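PDB 3G85: transcriptional regulator (LacI family) from Clostridium acetobutylicum ATCC 824, which probably acts as a LacI-family transcription factor that binds regulatory DNA, the chain here comprising its periplasmic-binding-protein-like regulatory core. Local coordinates for residues A[112-117]-A[143-148]; A[120-125]-A[219-224]; A[131-136]-A[190-195]; A[162-167]-A[183-188]. One frame throughout, in Å; residues are numbered along the deposited sequence.

Contact 1 of 4, residues A[112-117]-A[143-148]; sequences YKMGEK and DNRNKG
The ring of Y112 lies flat over the backbone of G148: G148 CA sits 3.5 Å from the ring centroid, 13° off the ring normal, a CH-pi contact near the middle of one face. Its chi1 of -172° puts CG opposite the backbone N and sends the ring across to helix 140-155, where its OH hydrogen-bonds E151. The segments 112-117 and 143-148 run at 36° to each other, their axes 6.3 Å apart at closest. Such closeness rests on G115 and G148, which bring bare backbone to the interface, so the two main chains meet directly. Small-residue helix packing of this kind is accompanied by three CA-H...O contacts: G115 CA to R145 O at 3.3 Å, with G148 CA to Y112 O and Y112 CA to N144 O only slightly longer. Both helices belong to the C-terminal lobe of the periplasmic-binding-protein-like fold and cover the same face of its sheet. Beyond the glycines, M114 and R145 run alongside each other in the same direction, with the selenium of M114, a selenomethionine, 3.9 Å from R145 CD. The arginine chain bends at chi3, which turns its guanidinium off this line; NH1 hydrogen-bonds N111, while NH2 holds a glycerol, probably from the crystallisation liquor.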
loop_
_atom_site.group_PDB
_atom_site.type_symbol
_atom_site.label_atom_id
_atom_site.label_comp_id
_atom_site.label_asym_id
_atom_site.label_seq_id
_atom_site.Cartn_x
_atom_site.Cartn_y
_atom_site.Cartn_z
ATOM N N TYR A 112 -3.216 -9.565 3.932
ATOM C CA TYR A 112 -4.294 -10.114 4.736
ATOM C C TYR A 112 -4.086 -9.820 6.228
ATOM O O TYR A 112 -5.005 -9.361 6.899
ATOM C CB TYR A 112 -4.438 -11.603 4.448
ATOM C CG TYR A 112 -5.665 -12.222 5.101
ATOM C CD1 TYR A 112 -6.847 -12.387 4.380
ATOM C CD2 TYR A 112 -5.635 -12.623 6.447
ATOM C CE1 TYR A 112 -7.982 -12.948 4.983
ATOM C CE2 TYR A 112 -6.751 -13.197 7.037
ATOM C CZ TYR A 112 -7.917 -13.352 6.298
ATOM O OH TYR A 112 -9.036 -13.922 6.905
ATOM N N LYS A 113 -2.895 -10.080 6.763
ATOM C CA LYS A 113 -2.637 -9.808 8.174
ATOM C C LYS A 113 -2.756 -8.335 8.556
ATOM O O LYS A 113 -3.077 -8.038 9.693
ATOM C CB LYS A 113 -1.288 -10.342 8.676
ATOM C CG LYS A 113 -1.217 -11.873 8.778
ATOM C CD LYS A 113 0.112 -12.266 9.418
ATOM C CE LYS A 113 0.179 -13.783 9.665
ATOM N NZ LYS A 113 0.252 -14.509 8.356
HETATM N N MSE A 114 -2.458 -7.410 7.641
HETATM C CA MSE A 114 -2.718 -5.996 7.940
HETATM C C MSE A 114 -4.197 -5.703 8.215
HETATM O O MSE A 114 -4.528 -5.031 9.202
HETATM C CB MSE A 114 -2.231 -5.109 6.787
HETATM C CG MSE A 114 -0.692 -5.135 6.649
HETATM SE SE MSE A 114 -0.145 -3.977 5.185
HETATM C CE MSE A 114 -0.446 -2.236 6.031
ATOM N N GLY A 115 -5.074 -6.173 7.325
ATOM C CA GLY A 115 -6.531 -6.037 7.548
ATOM C C GLY A 115 -6.940 -6.694 8.854
ATOM O O GLY A 115 -7.731 -6.159 9.652
ATOM N N GLU A 116 -6.407 -7.890 9.067
ATOM C CA GLU A 116 -6.645 -8.603 10.313
ATOM C C GLU A 116 -6.270 -7.796 11.560
ATOM O O GLU A 116 -7.049 -7.740 12.511
ATOM C CB GLU A 116 -5.907 -9.936 10.266
ATOM C CG GLU A 116 -6.089 -10.844 11.479
ATOM C CD GLU A 116 -5.344 -12.159 11.278
ATOM O OE1 GLU A 116 -4.106 -12.132 11.106
ATOM O OE2 GLU A 116 -6.007 -13.218 11.270
ATOM N N LYS A 117 -5.087 -7.172 11.593
ATOM C CA LYS A 117 -4.733 -6.330 12.734
ATOM C C LYS A 117 -5.724 -5.190 12.965
ATOM O O LYS A 117 -5.972 -4.840 14.114
ATOM C CB LYS A 117 -3.328 -5.714 12.587
ATOM C CG LYS A 117 -2.175 -6.696 12.514
ATOM C CD LYS A 117 -0.818 -5.952 12.556
ATOM C CE LYS A 117 0.283 -6.913 12.080
ATOM N NZ LYS A 117 1.638 -6.298 12.128
ATOM N N ASP A 143 -7.032 -6.032 -2.393
ATOM C CA ASP A 143 -8.178 -6.877 -2.108
ATOM C C ASP A 143 -7.929 -7.661 -0.822
ATOM O O ASP A 143 -8.772 -7.693 0.062
ATOM C CB ASP A 143 -8.435 -7.848 -3.273
ATOM C CG ASP A 143 -9.281 -7.227 -4.383
ATOM O OD1 ASP A 143 -10.125 -6.339 -4.072
ATOM O OD2 ASP A 143 -9.105 -7.629 -5.571
ATOM N N ASN A 144 -6.750 -8.260 -0.717
ATOM C CA ASN A 144 -6.411 -9.046 0.465
ATOM C C ASN A 144 -6.433 -8.273 1.749
ATOM O O ASN A 144 -6.793 -8.830 2.768
ATOM C CB ASN A 144 -5.080 -9.776 0.276
ATOM C CG ASN A 144 -5.206 -10.895 -0.708
ATOM O OD1 ASN A 144 -6.310 -11.375 -0.960
ATOM N ND2 ASN A 144 -4.089 -11.295 -1.312
ATOM N N ARG A 145 -6.036 -6.989 1.729
ATOM C CA ARG A 145 -6.132 -6.183 2.955
ATOM C C ARG A 145 -7.595 -6.057 3.378
ATOM O O ARG A 145 -7.941 -6.138 4.576
ATOM C CB ARG A 145 -5.487 -4.782 2.781
ATOM C CG ARG A 145 -3.974 -4.830 2.814
ATOM C CD ARG A 145 -3.292 -3.453 2.891
ATOM N NE ARG A 145 -3.451 -2.535 1.759
ATOM C CZ ARG A 145 -2.669 -2.470 0.675
ATOM N NH1 ARG A 145 -1.666 -3.309 0.494
ATOM N NH2 ARG A 145 -2.907 -1.548 -0.249
ATOM N N ASN A 146 -8.460 -5.847 2.392
ATOM C CA ASN A 146 -9.891 -5.731 2.694
ATOM C C ASN A 146 -10.471 -7.030 3.235
ATOM O O ASN A 146 -11.213 -7.016 4.232
ATOM C CB ASN A 146 -10.667 -5.304 1.461
ATOM C CG ASN A 146 -10.277 -3.920 0.986
ATOM O OD1 ASN A 146 -9.751 -3.116 1.745
ATOM N ND2 ASN A 146 -10.535 -3.643 -0.296
ATOM N N LYS A 147 -10.118 -8.123 2.573
ATOM C CA LYS A 147 -10.551 -9.468 2.955
ATOM C C LYS A 147 -10.081 -9.781 4.362
ATOM O O LYS A 147 -10.853 -10.305 5.172
ATOM C CB LYS A 147 -10.013 -10.529 1.989
ATOM C CG LYS A 147 -10.504 -10.405 0.536
ATOM C CD LYS A 147 -10.032 -11.619 -0.278
ATOM C CE LYS A 147 -10.705 -11.670 -1.642
ATOM N NZ LYS A 147 -9.659 -12.133 -2.608
ATOM N N GLY A 148 -8.831 -9.422 4.672
ATOM C CA GLY A 148 -8.306 -9.603 6.027
ATOM C C GLY A 148 -9.163 -8.894 7.077
ATOM O O GLY A 148 -9.444 -9.465 8.144
#

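Contact 2 of 4, residues A[120-125]-A[219-224]; sequences LLFAKK and EIVAIG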
loop_
_atom_site.group_PDB
_atom_site.type_symbol
_atom_site.label_atom_id
_atom_site.label_comp_id
_atom_site.label_asym_id
_atom_site.label_seq_id
_atom_site.Cartn_x
_atom_site.Cartn_y
_atom_site.Cartn_z
ATOM N N LEU A 120 -8.794 -6.835 14.575
ATOM C CA LEU A 120 -8.523 -7.258 15.956
ATOM C C LEU A 120 -8.419 -6.097 16.933
ATOM O O LEU A 120 -8.710 -6.260 18.118
ATOM C CB LEU A 120 -7.293 -8.192 16.027
ATOM C CG LEU A 120 -7.491 -9.540 15.304
ATOM C CD1 LEU A 120 -6.203 -10.370 15.215
ATOM C CD2 LEU A 120 -8.651 -10.381 15.894
ATOM N N LEU A 121 -8.009 -4.918 16.462
ATOM C CA LEU A 121 -7.994 -3.745 17.334
ATOM C C LEU A 121 -9.439 -3.410 17.740
ATOM O O LEU A 121 -9.722 -3.097 18.911
ATOM C CB LEU A 121 -7.331 -2.536 16.628
ATOM C CG LEU A 121 -7.170 -1.233 17.438
ATOM C CD1 LEU A 121 -6.094 -0.344 16.920
ATOM C CD2 LEU A 121 -8.459 -0.431 17.521
ATOM N N PHE A 122 -10.344 -3.445 16.766
ATOM C CA PHE A 122 -11.771 -3.215 17.036
ATOM C C PHE A 122 -12.351 -4.338 17.924
ATOM O O PHE A 122 -13.127 -4.056 18.850
ATOM C CB PHE A 122 -12.571 -3.129 15.727
ATOM C CG PHE A 122 -12.262 -1.878 14.894
ATOM C CD1 PHE A 122 -11.994 -0.662 15.520
ATOM C CD2 PHE A 122 -12.261 -1.929 13.497
ATOM C CE1 PHE A 122 -11.715 0.498 14.763
ATOM C CE2 PHE A 122 -12.017 -0.769 12.740
ATOM C CZ PHE A 122 -11.751 0.443 13.391
ATOM N N ALA A 123 -11.985 -5.589 17.614
ATOM C CA ALA A 123 -12.455 -6.773 18.379
ATOM C C ALA A 123 -12.046 -6.676 19.835
ATOM O O ALA A 123 -12.831 -7.006 20.735
ATOM C CB ALA A 123 -11.914 -8.033 17.787
ATOM N N LYS A 124 -10.811 -6.224 20.046
ATOM C CA LYS A 124 -10.205 -6.067 21.353
ATOM C C LYS A 124 -10.912 -5.001 22.144
ATOM O O LYS A 124 -10.900 -5.057 23.362
ATOM C CB LYS A 124 -8.752 -5.660 21.186
ATOM C CG LYS A 124 -7.840 -5.997 22.315
ATOM C CD LYS A 124 -6.424 -6.175 21.752
ATOM C CE LYS A 124 -6.372 -7.412 20.835
ATOM N NZ LYS A 124 -5.136 -7.474 19.980
ATOM N N LYS A 125 -11.499 -4.016 21.455
ATOM C CA LYS A 125 -12.293 -2.946 22.095
ATOM C C LYS A 125 -13.792 -3.274 22.171
ATOM O O LYS A 125 -14.582 -2.468 22.646
ATOM C CB LYS A 125 -12.084 -1.611 21.365
ATOM C CG LYS A 125 -10.626 -1.221 21.322
ATOM C CD LYS A 125 -10.395 0.204 20.924
ATOM C CE LYS A 125 -8.887 0.522 20.957
ATOM N NZ LYS A 125 -8.676 1.980 21.156
ATOM N N GLU A 219 -14.350 5.436 15.989
ATOM C CA GLU A 219 -12.916 5.136 16.046
ATOM C C GLU A 219 -12.418 4.700 14.660
ATOM O O GLU A 219 -13.065 3.918 13.998
ATOM C CB GLU A 219 -12.619 4.065 17.081
ATOM C CG GLU A 219 -11.157 4.058 17.451
ATOM C CD GLU A 219 -10.830 3.245 18.688
ATOM O OE1 GLU A 219 -11.721 3.028 19.556
ATOM O OE2 GLU A 219 -9.661 2.816 18.782
ATOM N N ILE A 220 -11.281 5.237 14.224
ATOM C CA ILE A 220 -10.804 4.973 12.858
ATOM C C ILE A 220 -9.497 4.200 12.885
ATOM O O ILE A 220 -8.639 4.466 13.710
ATOM C CB ILE A 220 -10.562 6.312 12.096
ATOM C CG1 ILE A 220 -11.856 7.126 12.074
ATOM C CG2 ILE A 220 -10.004 6.024 10.662
ATOM C CD1 ILE A 220 -11.707 8.629 11.659
ATOM N N VAL A 221 -9.344 3.261 11.969
ATOM C CA VAL A 221 -8.043 2.645 11.692
ATOM C C VAL A 221 -7.891 2.755 10.188
ATOM O O VAL A 221 -8.839 2.509 9.445
ATOM C CB VAL A 221 -7.945 1.169 12.096
ATOM C CG1 VAL A 221 -6.585 0.550 11.639
ATOM C CG2 VAL A 221 -8.068 1.053 13.623
ATOM N N ALA A 222 -6.716 3.169 9.738
ATOM C CA ALA A 222 -6.520 3.336 8.298
ATOM C C ALA A 222 -5.288 2.574 7.878
ATOM O O ALA A 222 -4.393 2.368 8.669
ATOM C CB ALA A 222 -6.342 4.787 7.964
ATOM N N ILE A 223 -5.238 2.184 6.609
ATOM C CA ILE A 223 -4.019 1.603 6.026
ATOM C C ILE A 223 -3.075 2.756 5.658
ATOM O O ILE A 223 -3.468 3.694 4.954
ATOM C CB ILE A 223 -4.327 0.752 4.774
ATOM C CG1 ILE A 223 -5.253 -0.442 5.118
ATOM C CG2 ILE A 223 -3.013 0.309 4.062
ATOM C CD1 ILE A 223 -4.581 -1.468 6.070
ATOM N N GLY A 224 -1.845 2.688 6.145
ATOM C CA GLY A 224 -0.894 3.793 5.933
ATOM C C GLY A 224 -0.164 3.641 4.622
ATOM O O GLY A 224 0.606 2.694 4.434
#
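The end of helix 111-124 runs nearly antiparallel to strand 219-224, at 161°, with the two short axes 10.1 Å apart, the spacing of a helix laid on a sheet. Side chains fill that gap. V221 points its CG2 at the helix and meets the far end of F122, 3.7 Å from CZ; the two side chains run alongside one another, pointing opposite ways. F122 starts off to one side of the strand, yet its ring reaches back so that the I220 carbonyl carbon lies at the ring edge, near its plane. L121, one residue before F122, comes at V221 on a slant, its CD1 4.1 Å from V221 CG2, while its other methyl, CD2, lies 3.7 Å from E219 OE2. Just past the end of the helix K125 comes in roughly perpendicular to E219 and forms a salt bridge, with K125 NZ 2.7 Å from E219 OE2. The ammonium arrives on the syn side of that oxygen, 15° out of the carboxylate plane. Both chains are extended beyond CG, which lets them span the gap at the helix end. E219 OE1 has a separate partner in Y127 OH, so each carboxylate oxygen is engaged. In this alpha/beta lobe the F122 ring also touches A191 of the adjacent strand 191-194, L121 touches L278, and I220, on the other face of the strand, packs against helix 197-209.

Contact 3 of 4, residues A[131-136]-A[190-195]; sequences AAILTE and KALFCN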
loop_
_atom_site.group_PDB
_atom_site.type_symbol
_atom_site.label_atom_id
_atom_site.label_comp_id
_atom_site.label_asym_id
_atom_site.label_seq_id
_atom_site.Cartn_x
_atom_site.Cartn_y
_atom_site.Cartn_z
ATOM N N ALA A 131 -17.966 0.067 9.820
ATOM C CA ALA A 131 -18.110 0.456 8.428
ATOM C C ALA A 131 -16.708 0.483 7.784
ATOM O O ALA A 131 -15.702 0.438 8.499
ATOM C CB ALA A 131 -18.765 1.823 8.306
ATOM N N ALA A 132 -16.674 0.506 6.453
ATOM C CA ALA A 132 -15.406 0.539 5.713
ATOM C C ALA A 132 -15.548 1.477 4.529
ATOM O O ALA A 132 -16.536 1.414 3.778
ATOM C CB ALA A 132 -15.001 -0.873 5.250
ATOM N N ILE A 133 -14.601 2.394 4.393
ATOM C CA ILE A 133 -14.549 3.249 3.234
ATOM C C ILE A 133 -13.347 2.798 2.431
ATOM O O ILE A 133 -12.203 2.849 2.926
ATOM C CB ILE A 133 -14.417 4.720 3.632
ATOM C CG1 ILE A 133 -15.671 5.174 4.427
ATOM C CG2 ILE A 133 -14.210 5.593 2.404
ATOM C CD1 ILE A 133 -15.514 6.582 4.980
ATOM N N LEU A 134 -13.624 2.354 1.208
ATOM C CA LEU A 134 -12.650 1.680 0.371
ATOM C C LEU A 134 -12.504 2.326 -0.970
ATOM O O LEU A 134 -13.473 2.418 -1.752
ATOM C CB LEU A 134 -13.064 0.222 0.160
ATOM C CG LEU A 134 -13.276 -0.619 1.431
ATOM C CD1 LEU A 134 -13.869 -1.993 1.056
ATOM C CD2 LEU A 134 -12.004 -0.797 2.280
ATOM N N THR A 135 -11.280 2.724 -1.269
ATOM C CA THR A 135 -10.917 3.032 -2.626
ATOM C C THR A 135 -10.693 1.727 -3.433
ATOM O O THR A 135 -10.283 0.695 -2.876
ATOM C CB THR A 135 -9.705 3.939 -2.649
ATOM O OG1 THR A 135 -9.505 4.415 -3.988
ATOM C CG2 THR A 135 -8.428 3.203 -2.113
ATOM N N GLU A 136 -11.003 1.757 -4.729
ATOM C CA GLU A 136 -10.967 0.525 -5.546
ATOM C C GLU A 136 -9.583 -0.150 -5.529
ATOM O O GLU A 136 -8.551 0.530 -5.541
ATOM C CB GLU A 136 -11.388 0.826 -6.993
ATOM C CG GLU A 136 -10.347 1.658 -7.759
ATOM C CD GLU A 136 -10.717 1.872 -9.229
ATOM O OE1 GLU A 136 -11.317 0.947 -9.853
ATOM O OE2 GLU A 136 -10.392 2.966 -9.740
ATOM N N LYS A 190 -19.753 2.478 14.977
ATOM C CA LYS A 190 -18.824 3.218 15.803
ATOM C C LYS A 190 -17.341 2.919 15.486
ATOM O O LYS A 190 -16.447 3.529 16.066
ATOM C CB LYS A 190 -19.105 2.947 17.276
ATOM C CG LYS A 190 -20.424 3.581 17.805
ATOM C CD LYS A 190 -20.501 3.461 19.312
ATOM C CE LYS A 190 -19.758 4.614 20.002
ATOM N NZ LYS A 190 -18.847 4.106 21.068
ATOM N N ALA A 191 -17.107 1.968 14.593
ATOM C CA ALA A 191 -15.767 1.639 14.122
ATOM C C ALA A 191 -15.732 1.895 12.633
ATOM O O ALA A 191 -16.713 1.627 11.917
ATOM C CB ALA A 191 -15.439 0.188 14.415
ATOM N N LEU A 192 -14.607 2.430 12.159
ATOM C CA LEU A 192 -14.453 2.714 10.748
ATOM C C LEU A 192 -13.066 2.308 10.264
ATOM O O LEU A 192 -12.075 2.761 10.802
ATOM C CB LEU A 192 -14.698 4.217 10.481
ATOM C CG LEU A 192 -14.457 4.663 9.025
ATOM C CD1 LEU A 192 -15.499 4.070 8.062
ATOM C CD2 LEU A 192 -14.449 6.188 8.941
ATOM N N PHE A 193 -13.028 1.450 9.254
ATOM C CA PHE A 193 -11.804 1.100 8.553
ATOM C C PHE A 193 -11.683 1.910 7.256
ATOM O O PHE A 193 -12.599 1.916 6.432
ATOM C CB PHE A 193 -11.829 -0.392 8.243
ATOM C CG PHE A 193 -10.672 -0.881 7.410
ATOM C CD1 PHE A 193 -9.371 -0.916 7.949
ATOM C CD2 PHE A 193 -10.894 -1.359 6.129
ATOM C CE1 PHE A 193 -8.312 -1.427 7.209
ATOM C CE2 PHE A 193 -9.808 -1.876 5.353
ATOM C CZ PHE A 193 -8.526 -1.891 5.909
ATOM N N CYS A 194 -10.552 2.582 7.064
ATOM C CA CYS A 194 -10.297 3.260 5.774
ATOM C C CYS A 194 -9.110 2.586 5.120
ATOM O O CYS A 194 -8.082 2.417 5.762
ATOM C CB CYS A 194 -9.983 4.741 5.970
ATOM S SG CYS A 194 -11.313 5.703 6.751
ATOM N N ASN A 195 -9.234 2.200 3.866
ATOM C CA ASN A 195 -8.122 1.455 3.261
ATOM C C ASN A 195 -7.057 2.385 2.665
ATOM O O ASN A 195 -6.168 1.929 1.934
ATOM C CB ASN A 195 -8.605 0.349 2.279
ATOM C CG ASN A 195 -9.098 0.891 0.936
ATOM O OD1 ASN A 195 -9.363 2.075 0.786
ATOM N ND2 ASN A 195 -9.221 -0.001 -0.061
#
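The side-chain amide of N195 grips the backbone of T135 at two points: T135 N donates to N195 OD1 at 2.9 Å, and N195 ND2 donates to T135 O at 3.1 Å. These two bonds tie the chains together toward the C-terminal side of the neighbouring parallel strands 131-134 and 191-194, in the central sheet of the periplasmic-binding-protein-like lobe. The ND2 bond is nearly straight, 173° at the hydrogen, and meets a lone pair of T135 O in the carbonyl plane, with that oxygen also in the amide plane of N195. Held at both ends, the amide is fixed in its rotation. With chi1 at 75°, CG of N195 sits between its own backbone N and carbonyl carbon, and the amide is thereby turned across to T135. L134 lies nearly perpendicular to N195, its CD2 3.6 Å from N195 CB. Upstream, the backbones follow a regular parallel ladder: A131 N to A191 O, F193 N to A131 O, I133 N to F193 O and N195 N to I133 O. On the face carrying A131, I133 and L192, the leucine crosses the isoleucine, with I133 CG1 3.8 Å from L192 CD1; helix 197-209 packs there too. The opposite face bears A132 and F193, whose ring stacks with F149 of helix 140-155. A132 CB lies at the edge of that ring, near its plane, 4.2 Å from F193 CD2.

Contact 4 of 4, residues A[162-167]-A[183-188]; sequences ENHIIA and MKLKNT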
loop_
_atom_site.group_PDB
_atom_site.type_symbol
_atom_site.label_atom_id
_atom_site.label_comp_id
_atom_site.label_asym_id
_atom_site.label_seq_id
_atom_site.Cartn_x
_atom_site.Cartn_y
_atom_site.Cartn_z
ATOM N N GLU A 162 -23.317 -4.791 4.252
ATOM C CA GLU A 162 -22.807 -4.527 2.895
ATOM C C GLU A 162 -22.990 -3.079 2.480
ATOM O O GLU A 162 -22.210 -2.537 1.703
ATOM C CB GLU A 162 -23.523 -5.426 1.898
ATOM C CG GLU A 162 -22.841 -5.531 0.548
ATOM C CD GLU A 162 -23.644 -6.382 -0.419
ATOM O OE1 GLU A 162 -24.538 -7.145 0.056
ATOM O OE2 GLU A 162 -23.389 -6.277 -1.643
ATOM N N ASN A 163 -24.033 -2.449 3.004
ATOM C CA ASN A 163 -24.273 -1.065 2.686
ATOM C C ASN A 163 -23.406 -0.142 3.529
ATOM O O ASN A 163 -23.413 1.078 3.336
ATOM C CB ASN A 163 -25.743 -0.711 2.873
ATOM C CG ASN A 163 -26.129 -0.681 4.322
ATOM O OD1 ASN A 163 -25.953 -1.667 5.034
ATOM N ND2 ASN A 163 -26.647 0.453 4.774
ATOM N N HIS A 164 -22.655 -0.706 4.470
ATOM C CA HIS A 164 -21.692 0.116 5.221
ATOM C C HIS A 164 -20.292 0.011 4.691
ATOM O O HIS A 164 -19.364 0.356 5.376
ATOM C CB HIS A 164 -21.702 -0.200 6.709
ATOM C CG HIS A 164 -22.980 0.172 7.378
ATOM N ND1 HIS A 164 -23.290 -0.229 8.660
ATOM C CD2 HIS A 164 -24.032 0.903 6.939
ATOM C CE1 HIS A 164 -24.479 0.251 8.987
ATOM N NE2 HIS A 164 -24.948 0.941 7.961
ATOM N N ILE A 165 -20.169 -0.520 3.485
ATOM C CA ILE A 165 -18.961 -0.447 2.711
ATOM C C ILE A 165 -19.233 0.615 1.643
ATOM O O ILE A 165 -20.184 0.503 0.847
ATOM C CB ILE A 165 -18.605 -1.823 2.108
ATOM C CG1 ILE A 165 -18.275 -2.815 3.235
ATOM C CG2 ILE A 165 -17.428 -1.695 1.190
ATOM C CD1 ILE A 165 -18.408 -4.263 2.839
ATOM N N ILE A 166 -18.437 1.680 1.676
ATOM C CA ILE A 166 -18.676 2.856 0.846
ATOM C C ILE A 166 -17.458 3.048 -0.050
ATOM O O ILE A 166 -16.325 3.147 0.466
ATOM C CB ILE A 166 -18.873 4.119 1.741
ATOM C CG1 ILE A 166 -20.050 3.912 2.708
ATOM C CG2 ILE A 166 -19.043 5.376 0.923
ATOM C CD1 ILE A 166 -20.182 4.984 3.780
ATOM N N ALA A 167 -17.683 3.075 -1.363
ATOM C CA ALA A 167 -16.616 3.344 -2.321
ATOM C C ALA A 167 -16.157 4.789 -2.156
ATOM O O ALA A 167 -16.973 5.679 -1.833
ATOM C CB ALA A 167 -17.076 3.086 -3.762
HETATM N N MSE A 183 -22.314 10.001 6.756
HETATM C CA MSE A 183 -23.134 10.796 7.670
HETATM C C MSE A 183 -24.638 10.745 7.341
HETATM O O MSE A 183 -25.464 11.031 8.203
HETATM C CB MSE A 183 -22.667 12.257 7.717
HETATM C CG MSE A 183 -21.268 12.467 8.289
HETATM SE SE MSE A 183 -21.172 12.048 10.186
HETATM C CE MSE A 183 -20.724 10.150 10.182
ATOM N N LYS A 184 -24.969 10.383 6.113
ATOM C CA LYS A 184 -26.372 10.238 5.704
ATOM C C LYS A 184 -27.014 8.932 6.125
ATOM O O LYS A 184 -28.247 8.825 6.099
ATOM C CB LYS A 184 -26.524 10.423 4.208
ATOM C CG LYS A 184 -26.545 11.860 3.840
ATOM C CD LYS A 184 -26.480 12.049 2.370
ATOM C CE LYS A 184 -26.260 13.546 2.121
ATOM N NZ LYS A 184 -26.412 13.815 0.703
ATOM N N LEU A 185 -26.191 7.953 6.504
ATOM C CA LEU A 185 -26.684 6.654 6.948
ATOM C C LEU A 185 -27.575 6.826 8.183
ATOM O O LEU A 185 -27.295 7.657 9.066
ATOM C CB LEU A 185 -25.538 5.649 7.172
ATOM C CG LEU A 185 -24.772 5.078 5.956
ATOM C CD1 LEU A 185 -23.433 4.486 6.350
ATOM C CD2 LEU A 185 -25.563 4.014 5.225
ATOM N N LYS A 186 -28.683 6.086 8.205
ATOM C CA LYS A 186 -29.591 6.119 9.348
ATOM C C LYS A 186 -28.872 5.677 10.613
ATOM O O LYS A 186 -29.029 6.300 11.658
ATOM C CB LYS A 186 -30.824 5.236 9.116
ATOM C CG LYS A 186 -32.039 6.014 8.645
ATOM C CD LYS A 186 -32.117 6.119 7.125
ATOM C CE LYS A 186 -33.086 7.209 6.718
ATOM N NZ LYS A 186 -32.508 8.578 6.951
ATOM N N ASN A 187 -28.115 4.589 10.500
ATOM C CA ASN A 187 -27.313 4.051 11.593
ATOM C C ASN A 187 -25.865 3.931 11.135
ATOM O O ASN A 187 -25.553 3.064 10.314
ATOM C CB ASN A 187 -27.821 2.666 11.994
ATOM C CG ASN A 187 -29.198 2.705 12.631
ATOM O OD1 ASN A 187 -30.185 2.299 12.012
ATOM N ND2 ASN A 187 -29.275 3.205 13.872
ATOM N N THR A 188 -24.991 4.809 11.629
ATOM C CA THR A 188 -23.548 4.703 11.335
ATOM C C THR A 188 -22.827 3.946 12.470
ATOM O O THR A 188 -22.958 4.334 13.626
ATOM C CB THR A 188 -22.879 6.086 11.186
ATOM O OG1 THR A 188 -22.741 6.678 12.487
ATOM C CG2 THR A 188 -23.702 7.017 10.293
#
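With chi1 at -66°, H164 sets its ring beside its own backbone N and swings it over to L185, which has a similar chi1 (-71°) that points its forked end at the imidazole. This is a surface contact at the border of the alpha/beta lobe: H164 leads into strand 165-167, the outermost strand at this side of the sheet within the chain, and L185 belongs to the loop that joins helix 172-182 to strand 191-194. No hydrogen bond links the two segments, and the junction is held chiefly by the leucine. Its CD1 branch touches H164 CD2 at 3.7 Å, approaching the ring obliquely. The same methyl meets I166 tip to tip, with I166 CD1 4.2 Å from L185 CD1. The other branch turns to N163, where L185 CD2 rests 3.7 Å from ND2, an amide nitrogen against a methyl. One leucine therefore spans three residues of 162-167: N163, H164 and, in the strand, I166. P189 and A131, the latter in the neighbouring strand 131-134, also touch the H164 side chain. On the ring's far corner from the backbone, H164 NE2 comes within 3.2 Å of N187 O, but the angle is too poor for a hydrogen bond.

All four contacts lie in one lobe and work on or over one mixed sheet. Contact 1 joins helices 111-124 and 140-155 above it; contact 2 continues along helix 111-124 to strand 219-224, its centre 12 Å from that of contact 1. Contact 3 pairs the next two strands, 10 Å from contact 2, and contact 4 lies a further 10 Å outward, at strand 165-167, outermost on that side within the chain. Probable backbone hydrogen bonds link strand to strand, E219 O with L192 N and A132 O with I166 N. Along the chain, contact 2 spans contact 3, which spans contact 4, whereas contact 1 interleaves with 2 and 3, so distant sequence is brought together into a single alpha/beta unit.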